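Local coordinates for protein thiamin pyrophosphokinase (Geobacillus thermodenitrificans, PDB 3K94) that probably catalyses the transfer of a pyrophosphate group from ATP to thiamine, yielding thiamine diphosphate, the active coenzyme form of vitamin B1, at residues E114-Y119 with I124-R129; L37-F42 with V59-Q64. All coordinates share one frame; numbering follows the deposited sequence.

Interaction 1 of 2, residues E114-Y119 with I124-R129; sequences ELLLKY and IEIVDR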
# COMPACT_ATOMS: atom_id res chain seq x y z
N GLU B 114 3.10 6.18 7.30
CA GLU B 114 2.93 7.04 8.47
C GLU B 114 4.25 7.70 8.90
O GLU B 114 4.25 8.84 9.38
CB GLU B 114 2.29 6.27 9.64
CG GLU B 114 0.86 5.79 9.33
CD GLU B 114 -0.09 6.94 9.01
OE1 GLU B 114 -0.12 7.93 9.77
OE2 GLU B 114 -0.82 6.85 8.00
N LEU B 115 5.36 7.00 8.72
CA LEU B 115 6.69 7.58 8.96
C LEU B 115 6.97 8.73 8.00
O LEU B 115 7.45 9.79 8.40
CB LEU B 115 7.79 6.52 8.82
CG LEU B 115 7.98 5.56 9.98
CD1 LEU B 115 8.86 4.39 9.57
CD2 LEU B 115 8.62 6.31 11.13
N LEU B 116 6.68 8.54 6.71
CA LEU B 116 6.82 9.63 5.77
C LEU B 116 5.98 10.85 6.20
O LEU B 116 6.43 12.00 6.12
CB LEU B 116 6.47 9.19 4.35
CG LEU B 116 7.67 8.65 3.55
CD1 LEU B 116 8.37 7.54 4.30
CD2 LEU B 116 7.22 8.17 2.16
N LEU B 117 4.76 10.59 6.67
CA LEU B 117 3.88 11.65 7.15
C LEU B 117 4.43 12.35 8.37
O LEU B 117 4.38 13.57 8.47
CB LEU B 117 2.49 11.10 7.46
CG LEU B 117 1.78 10.68 6.19
CD1 LEU B 117 0.52 9.93 6.54
CD2 LEU B 117 1.50 11.92 5.33
N LYS B 118 4.93 11.57 9.32
CA LYS B 118 5.56 12.15 10.50
C LYS B 118 6.68 13.10 10.09
O LYS B 118 6.84 14.17 10.67
CB LYS B 118 6.08 11.08 11.45
CG LYS B 118 6.94 11.65 12.58
CD LYS B 118 7.37 10.57 13.54
CE LYS B 118 8.19 11.14 14.69
NZ LYS B 118 8.40 10.11 15.75
N TYR B 119 7.45 12.70 9.08
CA TYR B 119 8.55 13.54 8.59
C TYR B 119 8.20 14.19 7.25
O TYR B 119 9.05 14.29 6.36
CB TYR B 119 9.83 12.71 8.46
CG TYR B 119 10.36 12.18 9.78
CD1 TYR B 119 10.89 13.04 10.73
CD2 TYR B 119 10.35 10.82 10.07
CE1 TYR B 119 11.38 12.56 11.94
CE2 TYR B 119 10.84 10.34 11.26
CZ TYR B 119 11.35 11.21 12.20
OH TYR B 119 11.84 10.72 13.39
N ILE B 124 11.81 12.40 1.61
CA ILE B 124 11.94 10.96 1.77
C ILE B 124 11.10 10.30 0.69
O ILE B 124 10.00 10.76 0.42
CB ILE B 124 11.49 10.50 3.19
CG1 ILE B 124 12.20 11.32 4.27
CG2 ILE B 124 11.75 9.01 3.40
CD1 ILE B 124 11.45 11.39 5.57
N GLU B 125 11.63 9.29 0.02
CA GLU B 125 10.86 8.53 -0.97
C GLU B 125 10.76 7.07 -0.52
O GLU B 125 11.71 6.50 -0.02
CB GLU B 125 11.54 8.52 -2.34
CG GLU B 125 11.90 9.88 -2.93
CD GLU B 125 12.41 9.75 -4.36
OE1 GLU B 125 13.07 8.74 -4.68
OE2 GLU B 125 12.16 10.66 -5.18
N ILE B 126 9.61 6.46 -0.71
CA ILE B 126 9.56 5.01 -0.70
C ILE B 126 9.68 4.53 -2.15
O ILE B 126 8.95 5.01 -3.04
CB ILE B 126 8.24 4.50 -0.08
CG1 ILE B 126 8.24 4.76 1.43
CG2 ILE B 126 8.03 3.02 -0.39
CD1 ILE B 126 6.92 4.42 2.13
N VAL B 127 10.59 3.60 -2.39
CA VAL B 127 10.84 3.15 -3.75
C VAL B 127 10.82 1.63 -3.87
O VAL B 127 11.44 0.93 -3.06
CB VAL B 127 12.24 3.60 -4.21
CG1 VAL B 127 12.50 3.13 -5.65
CG2 VAL B 127 12.40 5.11 -4.04
N ASP B 128 10.11 1.12 -4.87
CA ASP B 128 10.23 -0.29 -5.23
C ASP B 128 10.33 -0.44 -6.75
O ASP B 128 10.41 0.55 -7.47
CB ASP B 128 9.18 -1.19 -4.53
CG ASP B 128 7.77 -1.09 -5.15
OD1 ASP B 128 7.59 -0.47 -6.21
OD2 ASP B 128 6.84 -1.67 -4.54
N ARG B 129 10.36 -1.67 -7.25
CA ARG B 129 10.57 -1.84 -8.70
C ARG B 129 9.55 -1.11 -9.57
O ARG B 129 9.80 -0.94 -10.76
CB ARG B 129 10.56 -3.33 -9.07
CG ARG B 129 9.27 -4.03 -8.70
CD ARG B 129 9.32 -5.50 -9.07
NE ARG B 129 8.06 -6.16 -8.74
CZ ARG B 129 7.77 -7.40 -9.09
NH1 ARG B 129 8.66 -8.11 -9.77
NH2 ARG B 129 6.61 -7.93 -8.76

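Interaction 2 of 2, residues L37-F42 with V59-Q64; sequences LLEAGF and VVKLQQ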
# COMPACT_ATOMS: atom_id res chain seq x y z
N LEU B 37 22.47 -5.65 0.63
CA LEU B 37 23.64 -4.80 0.48
C LEU B 37 24.93 -5.62 0.30
O LEU B 37 25.73 -5.33 -0.59
CB LEU B 37 23.78 -3.84 1.67
CG LEU B 37 22.60 -2.88 1.88
CD1 LEU B 37 22.75 -2.09 3.18
CD2 LEU B 37 22.45 -1.94 0.69
N LEU B 38 25.13 -6.62 1.16
CA LEU B 38 26.33 -7.45 1.09
C LEU B 38 26.43 -8.08 -0.29
O LEU B 38 27.50 -8.16 -0.88
CB LEU B 38 26.30 -8.55 2.15
CG LEU B 38 27.58 -9.26 2.62
CD1 LEU B 38 27.31 -10.72 2.92
CD2 LEU B 38 28.73 -9.13 1.63
N GLU B 39 25.29 -8.53 -0.80
CA GLU B 39 25.25 -9.21 -2.08
C GLU B 39 25.66 -8.30 -3.23
O GLU B 39 26.26 -8.76 -4.19
CB GLU B 39 23.86 -9.80 -2.34
CG GLU B 39 23.52 -10.95 -1.43
CD GLU B 39 24.51 -12.10 -1.55
OE1 GLU B 39 25.14 -12.23 -2.63
OE2 GLU B 39 24.64 -12.88 -0.58
N ALA B 40 25.33 -7.02 -3.11
CA ALA B 40 25.69 -6.03 -4.12
C ALA B 40 27.14 -5.56 -3.93
O ALA B 40 27.68 -4.82 -4.75
CB ALA B 40 24.75 -4.84 -4.06
N GLY B 41 27.77 -6.00 -2.85
CA GLY B 41 29.12 -5.57 -2.56
C GLY B 41 29.18 -4.19 -1.94
O GLY B 41 30.25 -3.56 -1.93
N PHE B 42 28.05 -3.70 -1.42
CA PHE B 42 28.04 -2.42 -0.73
C PHE B 42 28.21 -2.61 0.78
O PHE B 42 27.67 -3.56 1.36
CB PHE B 42 26.74 -1.64 -0.99
CG PHE B 42 26.43 -1.44 -2.46
CD1 PHE B 42 27.41 -1.58 -3.43
CD2 PHE B 42 25.14 -1.10 -2.86
CE1 PHE B 42 27.10 -1.39 -4.78
CE2 PHE B 42 24.83 -0.91 -4.21
CZ PHE B 42 25.81 -1.05 -5.16
N VAL B 59 24.14 -14.66 8.87
CA VAL B 59 24.88 -13.95 9.90
C VAL B 59 26.37 -14.28 9.79
O VAL B 59 27.20 -13.39 9.85
CB VAL B 59 24.36 -14.27 11.31
CG1 VAL B 59 25.15 -13.50 12.36
CG2 VAL B 59 22.88 -13.91 11.41
N VAL B 60 26.69 -15.55 9.58
CA VAL B 60 28.07 -15.94 9.33
C VAL B 60 28.67 -15.20 8.12
O VAL B 60 29.80 -14.71 8.19
CB VAL B 60 28.22 -17.47 9.16
CG1 VAL B 60 29.66 -17.82 8.82
CG2 VAL B 60 27.80 -18.21 10.44
N LYS B 61 27.92 -15.09 7.03
CA LYS B 61 28.43 -14.39 5.85
C LYS B 61 28.62 -12.89 6.11
O LYS B 61 29.59 -12.28 5.68
CB LYS B 61 27.49 -14.59 4.65
CG LYS B 61 27.64 -15.92 3.95
CD LYS B 61 27.07 -15.85 2.55
CE LYS B 61 27.82 -14.82 1.71
NZ LYS B 61 27.31 -14.72 0.31
N LEU B 62 27.67 -12.31 6.83
CA LEU B 62 27.73 -10.90 7.18
C LEU B 62 28.93 -10.55 8.06
O LEU B 62 29.69 -9.63 7.75
CB LEU B 62 26.44 -10.50 7.89
CG LEU B 62 25.98 -9.05 7.96
CD1 LEU B 62 25.64 -8.67 9.40
CD2 LEU B 62 26.99 -8.09 7.35
N GLN B 63 29.10 -11.27 9.17
CA GLN B 63 30.19 -10.88 10.07
C GLN B 63 31.53 -11.20 9.45
O GLN B 63 32.52 -10.52 9.72
CB GLN B 63 30.03 -11.44 11.49
CG GLN B 63 30.75 -12.73 11.80
CD GLN B 63 32.26 -12.61 11.86
OE1 GLN B 63 32.84 -11.78 12.59
NE2 GLN B 63 32.91 -13.46 11.10
N GLN B 64 31.57 -12.22 8.60
CA GLN B 64 32.78 -12.52 7.84
C GLN B 64 33.18 -11.34 6.95
O GLN B 64 34.33 -10.86 6.99
CB GLN B 64 32.54 -13.78 7.00
CG GLN B 64 33.30 -13.82 5.70
CD GLN B 64 34.76 -14.02 5.92
OE1 GLN B 64 35.58 -13.67 5.07
NE2 GLN B 64 35.12 -14.57 7.08

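Interaction 1 of 2, residues E114-Y119 with I124-R129
Ile124 reaches Tyr119 and Leu116 with two different branches, and its first torsion decides which goes where: with CG1 anti to the carbonyl carbon (chi1 -52°), CG2 is set anti to the backbone N and turns to Leu116, while the CG1 arm carries CD1 to Tyr119. This is the junction between helix 106-118 and the strand that follows it, within the beta-alpha-beta unit formed by strand 97-99, helix 106-118 and strand 125-128. The two segments bury 230 Å² in total, and the approach of their backbones is closest at Leu116 and Ile124, whose CA atoms lie 6.6 Å apart. Leu116 points from the helix to the strand, and its forked end spans the side chains of two residues placed two apart in sequence. Its CD1 rests 3.8 Å from Ile124 CG2 and also lies near Ile126. The other methyl, Leu116 CD2, sits 3.6 Å from Ile126 CG1 and is met as well by the terminal methyl of that residue, Ile126 CD1, at 3.8 Å. Leu98, on the neighbouring strand 97-99, touches all three of these aliphatic side chains, extending the apolar layer beyond the two segments. Tyr119 takes part mainly through its root. Its ring leads away from the strand, and the hydroxyl OH is hydrogen-bonded to Asp86, so the polar end belongs to another part of the fold. Tyr119 N still bonds to Leu115 O at 3.0 Å, although Tyr119 itself is the first residue to leave helical backbone angles. The closest approach of Tyr119 to the 124-129 segment is at the beta carbon, where Tyr119 CB lies 3.6 Å from Ile124 CD1.

Interaction 2 of 2, residues L37-F42 with V59-Q64
Leu38 packs a methyl against the backbone of helix 56-65, directing its side chain there from helix 33-40. With CG anti to the backbone N (chi1 -160°), its CD1 comes to rest on the peptide group joining Lys61 and Leu62. The nearest atom is Lys61 O, 3.9 Å from Leu38 CD1. Lys61 CB follows at 4.2 Å from the same Leu38 CD1, so the contact is one of van der Waals packing. The two helices serve consecutive crossovers of the parallel part of the large sheet, the first between strands 28-30 and 46-48, the second between 46-48 and 71-72. Leu62 packs on Thr34 and Met35, about one turn earlier in helix 33-40, and on Leu69 of a loop, which ties the second helix to the first away from Leu38 as well. Next in sequence, Glu39 bends at chi2 (-59°) and brings OE2 to Lys61 NZ at 3.4 Å, a salt bridge whose hydrogen bond is weak. Lys61 is bent in its turn, and the two side chains cross at about a right angle. Gly41 is the first residue to leave helical backbone angles, in a Schellman motif: positive phi goes with two bonds back into the last turn, Gly41 N to Leu38 O at 2.9 Å and Phe42 N to Leu37 O at 3.0 Å. Phe42 then turns one ring face onto Ala40 CB and also stacks with Trp27. Only 151 Å² is buried between the segments, and both charged partners are solvent-exposed. The long, weak bond between them is therefore probably screened by water and easily exchanged for it.

Both contacts fall within the catalytic region of the thiamin pyrophosphokinase family, but they lie at different depths of the chain. The centre of interaction 1 is about 4 Å from the centre of the chain, that of interaction 2 about 23 Å. Their centres are about 26 Å apart and their nearest atoms about 12 Å, so they do not touch. Both concern helices linking parallel strands of the large sheet: strand 125-128 lies toward its middle, whereas helix 56-65 leads to strand 71-72, outermost within this chain. Helix 106-118 also faces the second subunit, where Glu114 forms a salt bridge with Arg180 of that chain; the segments of interaction 2 meet no other chain of the assembly.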